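Long-range contact in Non-structural protein 2 (Human rotavirus C, PDB 2GU0), which probably takes part in genome replication and packaging as an octamer that binds single-stranded RNA, hydrolyses nucleoside triphosphates and helps build viral factories: residues Q230-I242 and W266-F279. Numbering follows the deposited sequence.
Sequences QLMSHAERLDRKI and WKTCIGQLCGGTTF
Trp266 and Phe279, one at the start and one at the end of 266-279, grip helix 231-242 at two places about Ala235, whose CB lies 3.7 Å from Trp266 CZ3 and 3.9 Å from Phe279 CE1. Trp266 CG stands anti to the backbone N (chi1 -177°), directing the indole to the partner helix; its six-membered ring makes the contacts. The carbonyl O of His234 meets the ring edge near its plane at CH2, Leu231 CD1 packs on CE3 at 3.8 Å, and Leu238 CD2 comes obliquely to CZ2. Ile270 CG1, one helical turn on, rests on one indole face, offset toward the rim.

The phenyl ring of Phe279 is a knob in a hole formed by Met232, Ala235, Glu236 and Asp239. Met232 bends at chi2 and chi3, bringing its CE to the ring edge 3.6 Å from CE2 of Phe279; its sulfur makes an oblique Met-aromatic contact. Glu236 lays its CG against CZ, its carboxylate turned 69° from the ring.

Asp239 OD2 touches carbon alone across this interface, 3.3 Å from Leu273 CD2 and 3.5 Å from Phe279 CB, while OD1 has a long, weak ion pair with Lys243.

Helices 231-242, mostly within the predicted RNA-binding region, and 266-275 run nearly parallel, 18° apart with axes 10.6 Å from each other; a Schellman motif with Gly276 as C-prime residue ends 266-275 before the chain turns back to Phe279. Leu231, His234 and Trp266 pack on Ile216 of strand 213-216 in the HIT-like C-terminal region, where Trp266 NE1 also hydrogen-bonds Ser217 O and His234 lies close to His218, a predicted ATP-binding residue. Leu286 of helix 285-288 covers Met232 and Ala235, and Ile307 of a neighbouring subunit packs on Leu231 and Met232.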
ATOM      1  N   GLN A 230     -39.068  -0.892 -23.230  1.00 45.10           N
ATOM      2  CA  GLN A 230     -38.887   0.532 -22.962  1.00 46.64           C
ATOM      3  C   GLN A 230     -39.496   1.323 -24.092  1.00 46.87           C
ATOM      4  O   GLN A 230     -39.731   2.517 -23.973  1.00 47.32           O
ATOM      5  CB  GLN A 230     -37.403   0.886 -22.883  1.00 47.19           C
ATOM      6  CG  GLN A 230     -36.642   0.211 -21.768  1.00 46.75           C
ATOM      7  CD  GLN A 230     -37.116   0.652 -20.411  1.00 47.41           C
ATOM      8  OE1 GLN A 230     -37.229   1.858 -20.136  1.00 47.71           O
ATOM      9  NE2 GLN A 230     -37.389  -0.316 -19.542  1.00 45.12           N
ATOM     10  N   LEU A 231     -39.727   0.638 -25.201  1.00 47.72           N
ATOM     11  CA  LEU A 231     -40.298   1.254 -26.384  1.00 48.79           C
ATOM     12  C   LEU A 231     -41.485   2.165 -26.039  1.00 49.74           C
ATOM     13  O   LEU A 231     -41.585   3.271 -26.568  1.00 49.80           O
ATOM     14  CB  LEU A 231     -40.693   0.154 -27.379  1.00 46.50           C
ATOM     15  CG  LEU A 231     -40.843   0.537 -28.851  1.00 45.56           C
ATOM     16  CD1 LEU A 231     -39.735   1.490 -29.275  1.00 45.66           C
ATOM     17  CD2 LEU A 231     -40.814  -0.724 -29.688  1.00 44.12           C
ATOM     18  N   MET A 232     -42.370   1.712 -25.149  1.00 51.39           N
ATOM     19  CA  MET A 232     -43.520   2.524 -24.741  1.00 53.50           C
ATOM     20  C   MET A 232     -43.057   3.870 -24.185  1.00 54.24           C
ATOM     21  O   MET A 232     -43.349   4.920 -24.752  1.00 54.90           O
ATOM     22  CB  MET A 232     -44.345   1.802 -23.672  1.00 54.70           C
ATOM     23  CG  MET A 232     -45.375   0.826 -24.219  1.00 58.22           C
ATOM     24  SD  MET A 232     -46.670   1.621 -25.197  1.00 60.39           S
ATOM     25  CE  MET A 232     -47.645   2.310 -23.878  1.00 61.10           C
ATOM     26  N   SER A 233     -42.336   3.822 -23.068  1.00 53.92           N
ATOM     27  CA  SER A 233     -41.808   5.013 -22.408  1.00 53.33           C
ATOM     28  C   SER A 233     -41.334   6.090 -23.367  1.00 53.04           C
ATOM     29  O   SER A 233     -41.782   7.228 -23.302  1.00 52.98           O
ATOM     30  CB  SER A 233     -40.655   4.620 -21.498  1.00 52.50           C
ATOM     31  OG  SER A 233     -41.080   3.625 -20.593  1.00 55.06           O
ATOM     32  N   HIS A 234     -40.409   5.730 -24.242  1.00 53.94           N
ATOM     33  CA  HIS A 234     -39.882   6.670 -25.213  1.00 55.56           C
ATOM     34  C   HIS A 234     -41.001   7.143 -26.120  1.00 57.13           C
ATOM     35  O   HIS A 234     -40.967   8.258 -26.642  1.00 57.55           O
ATOM     36  CB  HIS A 234     -38.791   5.997 -26.038  1.00 54.71           C
ATOM     37  CG  HIS A 234     -37.562   5.675 -25.252  1.00 54.10           C
ATOM     38  ND1 HIS A 234     -36.567   6.598 -25.022  1.00 54.27           N
ATOM     39  CD2 HIS A 234     -37.189   4.546 -24.607  1.00 54.67           C
ATOM     40  CE1 HIS A 234     -35.631   6.052 -24.268  1.00 53.89           C
ATOM     41  NE2 HIS A 234     -35.984   4.807 -24.002  1.00 54.65           N
ATOM     42  N   ALA A 235     -41.993   6.279 -26.309  1.00 58.65           N
ATOM     43  CA  ALA A 235     -43.128   6.609 -27.151  1.00 61.27           C
ATOM     44  C   ALA A 235     -43.978   7.653 -26.447  1.00 63.27           C
ATOM     45  O   ALA A 235     -44.454   8.590 -27.076  1.00 63.56           O
ATOM     46  CB  ALA A 235     -43.951   5.364 -27.436  1.00 60.42           C
ATOM     47  N   GLU A 236     -44.158   7.491 -25.139  1.00 66.02           N
ATOM     48  CA  GLU A 236     -44.947   8.433 -24.356  1.00 68.94           C
ATOM     49  C   GLU A 236     -44.251   9.790 -24.283  1.00 70.52           C
ATOM     50  O   GLU A 236     -44.876  10.827 -24.510  1.00 70.14           O
ATOM     51  CB  GLU A 236     -45.168   7.893 -22.949  1.00 70.09           C
ATOM     52  CG  GLU A 236     -45.646   6.459 -22.929  1.00 74.48           C
ATOM     53  CD  GLU A 236     -46.315   6.085 -21.619  1.00 77.46           C
ATOM     54  OE1 GLU A 236     -45.797   6.480 -20.549  1.00 78.62           O
ATOM     55  OE2 GLU A 236     -47.353   5.386 -21.661  1.00 78.59           O
ATOM     56  N   ARG A 237     -42.959   9.776 -23.961  1.00 72.27           N
ATOM     57  CA  ARG A 237     -42.172  11.002 -23.877  1.00 74.01           C
ATOM     58  C   ARG A 237     -42.336  11.826 -25.143  1.00 74.01           C
ATOM     59  O   ARG A 237     -42.656  13.012 -25.085  1.00 75.34           O
ATOM     60  CB  ARG A 237     -40.684  10.692 -23.724  1.00 76.65           C
ATOM     61  CG  ARG A 237     -40.203  10.294 -22.346  1.00 80.64           C
ATOM     62  CD  ARG A 237     -38.714   9.982 -22.444  1.00 84.32           C
ATOM     63  NE  ARG A 237     -38.048   9.861 -21.152  1.00 87.09           N
ATOM     64  CZ  ARG A 237     -36.732   9.738 -21.013  1.00 88.28           C
ATOM     65  NH1 ARG A 237     -35.954   9.719 -22.091  1.00 88.39           N
ATOM     66  NH2 ARG A 237     -36.190   9.639 -19.805  1.00 88.30           N
ATOM     67  N   LEU A 238     -42.098  11.198 -26.289  1.00 73.17           N
ATOM     68  CA  LEU A 238     -42.204  11.892 -27.564  1.00 72.75           C
ATOM     69  C   LEU A 238     -43.605  12.446 -27.747  1.00 73.25           C
ATOM     70  O   LEU A 238     -43.798  13.433 -28.450  1.00 73.22           O
ATOM     71  CB  LEU A 238     -41.857  10.953 -28.722  1.00 72.00           C
ATOM     72  CG  LEU A 238     -41.768  11.617 -30.099  1.00 72.45           C
ATOM     73  CD1 LEU A 238     -40.770  12.764 -30.054  1.00 71.99           C
ATOM     74  CD2 LEU A 238     -41.350  10.600 -31.142  1.00 72.17           C
ATOM     75  N   ASP A 239     -44.578  11.809 -27.102  1.00 74.03           N
ATOM     76  CA  ASP A 239     -45.968  12.239 -27.186  1.00 74.52           C
ATOM     77  C   ASP A 239     -46.174  13.514 -26.383  1.00 74.14           C
ATOM     78  O   ASP A 239     -46.659  14.512 -26.913  1.00 74.14           O
ATOM     79  CB  ASP A 239     -46.895  11.142 -26.662  1.00 76.25           C
ATOM     80  CG  ASP A 239     -48.358  11.539 -26.723  1.00 77.41           C
ATOM     81  OD1 ASP A 239     -48.778  12.390 -25.912  1.00 78.18           O
ATOM     82  OD2 ASP A 239     -49.084  11.005 -27.588  1.00 78.09           O
ATOM     83  N   ARG A 240     -45.813  13.470 -25.103  1.00 73.44           N
ATOM     84  CA  ARG A 240     -45.935  14.632 -24.235  1.00 72.92           C
ATOM     85  C   ARG A 240     -45.225  15.813 -24.896  1.00 73.66           C
ATOM     86  O   ARG A 240     -45.599  16.965 -24.694  1.00 73.66           O
ATOM     87  CB  ARG A 240     -45.302  14.345 -22.873  1.00 71.53           C
ATOM     88  CG  ARG A 240     -45.905  13.154 -22.157  1.00 71.76           C
ATOM     89  CD  ARG A 240     -45.228  12.882 -20.812  1.00 71.87           C
ATOM     90  NE  ARG A 240     -45.531  11.531 -20.335  1.00 73.18           N
ATOM     91  CZ  ARG A 240     -46.718  11.131 -19.885  1.00 73.25           C
ATOM     92  NH1 ARG A 240     -47.738  11.978 -19.829  1.00 72.79           N
ATOM     93  NH2 ARG A 240     -46.896   9.867 -19.519  1.00 72.27           N
ATOM     94  N   LYS A 241     -44.203  15.513 -25.689  1.00 74.64           N
ATOM     95  CA  LYS A 241     -43.440  16.537 -26.396  1.00 76.92           C
ATOM     96  C   LYS A 241     -44.283  17.088 -27.544  1.00 77.66           C
ATOM     97  O   LYS A 241     -44.271  18.288 -27.815  1.00 77.46           O
ATOM     98  CB  LYS A 241     -42.144  15.931 -26.944  1.00 78.32           C
ATOM     99  CG  LYS A 241     -41.210  16.911 -27.647  1.00 80.29           C
ATOM    100  CD  LYS A 241     -40.400  17.751 -26.668  1.00 81.13           C
ATOM    101  CE  LYS A 241     -39.304  18.519 -27.403  1.00 81.78           C
ATOM    102  NZ  LYS A 241     -38.418  19.295 -26.488  1.00 82.21           N
ATOM    103  N   ILE A 242     -45.007  16.197 -28.218  1.00 79.12           N
ATOM    104  CA  ILE A 242     -45.878  16.576 -29.327  1.00 80.15           C
ATOM    105  C   ILE A 242     -47.037  17.407 -28.790  1.00 81.60           C
ATOM    106  O   ILE A 242     -47.718  18.103 -29.542  1.00 81.87           O
ATOM    107  CB  ILE A 242     -46.452  15.333 -30.047  1.00 80.00           C
ATOM    108  CG1 ILE A 242     -45.319  14.527 -30.684  1.00 81.43           C
ATOM    109  CG2 ILE A 242     -47.448  15.754 -31.110  1.00 80.15           C
ATOM    110  CD1 ILE A 242     -44.423  15.333 -31.615  1.00 81.64           C
ATOM    111  N   TRP A 266     -42.576   1.946 -34.263  1.00 48.42           N
ATOM    112  CA  TRP A 266     -42.290   3.326 -33.909  1.00 46.63           C
ATOM    113  C   TRP A 266     -42.603   4.218 -35.100  1.00 46.76           C
ATOM    114  O   TRP A 266     -43.333   5.189 -34.981  1.00 46.32           O
ATOM    115  CB  TRP A 266     -40.810   3.448 -33.521  1.00 45.11           C
ATOM    116  CG  TRP A 266     -40.371   4.826 -33.063  1.00 42.49           C
ATOM    117  CD1 TRP A 266     -39.824   5.815 -33.833  1.00 38.71           C
ATOM    118  CD2 TRP A 266     -40.445   5.349 -31.733  1.00 39.28           C
ATOM    119  NE1 TRP A 266     -39.554   6.914 -33.064  1.00 37.39           N
ATOM    120  CE2 TRP A 266     -39.925   6.658 -31.771  1.00 37.74           C
ATOM    121  CE3 TRP A 266     -40.902   4.837 -30.513  1.00 39.30           C
ATOM    122  CZ2 TRP A 266     -39.848   7.465 -30.636  1.00 39.38           C
ATOM    123  CZ3 TRP A 266     -40.828   5.638 -29.384  1.00 39.80           C
ATOM    124  CH2 TRP A 266     -40.303   6.940 -29.453  1.00 40.66           C
ATOM    125  N   LYS A 267     -42.044   3.865 -36.250  1.00 48.34           N
ATOM    126  CA  LYS A 267     -42.238   4.612 -37.482  1.00 51.27           C
ATOM    127  C   LYS A 267     -43.661   5.119 -37.670  1.00 53.89           C
ATOM    128  O   LYS A 267     -43.873   6.316 -37.858  1.00 53.36           O
ATOM    129  CB  LYS A 267     -41.856   3.729 -38.667  1.00 52.47           C
ATOM    130  CG  LYS A 267     -42.224   4.274 -40.040  1.00 53.93           C
ATOM    131  CD  LYS A 267     -41.432   5.519 -40.389  1.00 56.85           C
ATOM    132  CE  LYS A 267     -41.440   5.772 -41.897  1.00 58.48           C
ATOM    133  NZ  LYS A 267     -40.728   4.709 -42.675  1.00 59.41           N
ATOM    134  N   THR A 268     -44.629   4.202 -37.616  1.00 56.15           N
ATOM    135  CA  THR A 268     -46.041   4.543 -37.806  1.00 58.72           C
ATOM    136  C   THR A 268     -46.715   5.138 -36.573  1.00 59.55           C
ATOM    137  O   THR A 268     -47.508   6.075 -36.691  1.00 60.80           O
ATOM    138  CB  THR A 268     -46.881   3.312 -38.249  1.00 59.19           C
ATOM    139  OG1 THR A 268     -46.803   2.293 -37.246  1.00 60.50           O
ATOM    140  CG2 THR A 268     -46.381   2.762 -39.575  1.00 58.97           C
ATOM    141  N   CYS A 269     -46.426   4.584 -35.399  1.00 59.30           N
ATOM    142  CA  CYS A 269     -47.021   5.094 -34.171  1.00 58.97           C
ATOM    143  C   CYS A 269     -46.752   6.585 -34.061  1.00 60.33           C
ATOM    144  O   CYS A 269     -47.640   7.361 -33.720  1.00 60.72           O
ATOM    145  CB  CYS A 269     -46.436   4.384 -32.953  1.00 57.90           C
ATOM    146  SG  CYS A 269     -46.861   5.162 -31.379  1.00 53.37           S
ATOM    147  N   ILE A 270     -45.520   6.981 -34.358  1.00 62.09           N
ATOM    148  CA  ILE A 270     -45.134   8.384 -34.298  1.00 64.08           C
ATOM    149  C   ILE A 270     -45.735   9.114 -35.490  1.00 65.63           C
ATOM    150  O   ILE A 270     -45.821  10.338 -35.508  1.00 66.49           O
ATOM    151  CB  ILE A 270     -43.582   8.543 -34.282  1.00 63.37           C
ATOM    152  CG1 ILE A 270     -43.025   7.976 -32.974  1.00 61.34           C
ATOM    153  CG2 ILE A 270     -43.181  10.006 -34.404  1.00 61.87           C
ATOM    154  CD1 ILE A 270     -43.705   8.525 -31.742  1.00 60.67           C
ATOM    155  N   GLY A 271     -46.156   8.354 -36.493  1.00 67.27           N
ATOM    156  CA  GLY A 271     -46.774   8.963 -37.652  1.00 69.03           C
ATOM    157  C   GLY A 271     -48.192   9.324 -37.256  1.00 70.68           C
ATOM    158  O   GLY A 271     -48.678  10.422 -37.539  1.00 70.87           O
ATOM    159  N   GLN A 272     -48.846   8.389 -36.572  1.00 71.80           N
ATOM    160  CA  GLN A 272     -50.215   8.575 -36.115  1.00 72.37           C
ATOM    161  C   GLN A 272     -50.343   9.743 -35.142  1.00 73.69           C
ATOM    162  O   GLN A 272     -51.341  10.464 -35.163  1.00 74.86           O
ATOM    163  CB  GLN A 272     -50.733   7.298 -35.449  1.00 71.17           C
ATOM    164  CG  GLN A 272     -50.684   6.064 -36.338  1.00 68.88           C
ATOM    165  CD  GLN A 272     -51.626   4.967 -35.870  1.00 67.31           C
ATOM    166  OE1 GLN A 272     -51.614   4.572 -34.707  1.00 66.04           O
ATOM    167  NE2 GLN A 272     -52.446   4.470 -36.783  1.00 65.98           N
ATOM    168  N   LEU A 273     -49.342   9.932 -34.289  1.00 74.05           N
ATOM    169  CA  LEU A 273     -49.383  11.024 -33.325  1.00 74.36           C
ATOM    170  C   LEU A 273     -49.268  12.389 -34.006  1.00 75.14           C
ATOM    171  O   LEU A 273     -49.899  13.363 -33.583  1.00 75.16           O
ATOM    172  CB  LEU A 273     -48.266  10.855 -32.293  1.00 73.30           C
ATOM    173  CG  LEU A 273     -48.421   9.666 -31.343  1.00 73.11           C
ATOM    174  CD1 LEU A 273     -47.243   9.596 -30.401  1.00 72.64           C
ATOM    175  CD2 LEU A 273     -49.703   9.810 -30.555  1.00 73.54           C
ATOM    176  N   CYS A 274     -48.469  12.450 -35.067  1.00 75.51           N
ATOM    177  CA  CYS A 274     -48.263  13.692 -35.805  1.00 75.91           C
ATOM    178  C   CYS A 274     -49.455  14.063 -36.669  1.00 76.65           C
ATOM    179  O   CYS A 274     -49.547  15.190 -37.153  1.00 77.61           O
ATOM    180  CB  CYS A 274     -47.017  13.585 -36.680  1.00 75.32           C
ATOM    181  SG  CYS A 274     -45.491  13.524 -35.730  1.00 74.81           S
ATOM    182  N   GLY A 275     -50.358  13.111 -36.870  1.00 76.71           N
ATOM    183  CA  GLY A 275     -51.541  13.374 -37.666  1.00 75.96           C
ATOM    184  C   GLY A 275     -52.687  13.817 -36.778  1.00 75.37           C
ATOM    185  O   GLY A 275     -53.619  14.484 -37.231  1.00 74.82           O
ATOM    186  N   GLY A 276     -52.615  13.439 -35.504  1.00 75.10           N
ATOM    187  CA  GLY A 276     -53.648  13.806 -34.556  1.00 74.13           C
ATOM    188  C   GLY A 276     -54.225  12.665 -33.732  1.00 73.63           C
ATOM    189  O   GLY A 276     -55.022  12.917 -32.833  1.00 73.59           O
ATOM    190  N   THR A 277     -53.834  11.423 -34.014  1.00 72.73           N
ATOM    191  CA  THR A 277     -54.364  10.277 -33.268  1.00 73.00           C
ATOM    192  C   THR A 277     -53.909  10.261 -31.812  1.00 72.72           C
ATOM    193  O   THR A 277     -52.767  10.601 -31.507  1.00 73.00           O
ATOM    194  CB  THR A 277     -53.961   8.922 -33.914  1.00 73.06           C
ATOM    195  OG1 THR A 277     -54.470   8.847 -35.253  1.00 73.25           O
ATOM    196  CG2 THR A 277     -54.531   7.762 -33.107  1.00 71.90           C
ATOM    197  N   THR A 278     -54.805   9.856 -30.919  1.00 72.52           N
ATOM    198  CA  THR A 278     -54.497   9.795 -29.495  1.00 73.10           C
ATOM    199  C   THR A 278     -53.587   8.617 -29.180  1.00 73.64           C
ATOM    200  O   THR A 278     -53.739   7.539 -29.755  1.00 73.72           O
ATOM    201  CB  THR A 278     -55.769   9.641 -28.657  1.00 73.01           C
ATOM    202  OG1 THR A 278     -56.411   8.401 -28.984  1.00 72.17           O
ATOM    203  CG2 THR A 278     -56.719  10.786 -28.932  1.00 73.16           C
ATOM    204  N   PHE A 279     -52.646   8.832 -28.262  1.00 73.93           N
ATOM    205  CA  PHE A 279     -51.696   7.794 -27.856  1.00 74.14           C
ATOM    206  C   PHE A 279     -52.435   6.482 -27.583  1.00 74.24           C
ATOM    207  O   PHE A 279     -51.962   5.401 -27.938  1.00 74.94           O
ATOM    208  CB  PHE A 279     -50.939   8.236 -26.593  1.00 73.74           C
ATOM    209  CG  PHE A 279     -49.787   7.332 -26.213  1.00 73.39           C
ATOM    210  CD1 PHE A 279     -48.563   7.427 -26.869  1.00 72.00           C
ATOM    211  CD2 PHE A 279     -49.931   6.383 -25.198  1.00 72.98           C
ATOM    212  CE1 PHE A 279     -47.505   6.595 -26.521  1.00 71.56           C
ATOM    213  CE2 PHE A 279     -48.876   5.545 -24.845  1.00 71.61           C
ATOM    214  CZ  PHE A 279     -47.661   5.652 -25.506  1.00 72.17           C
TER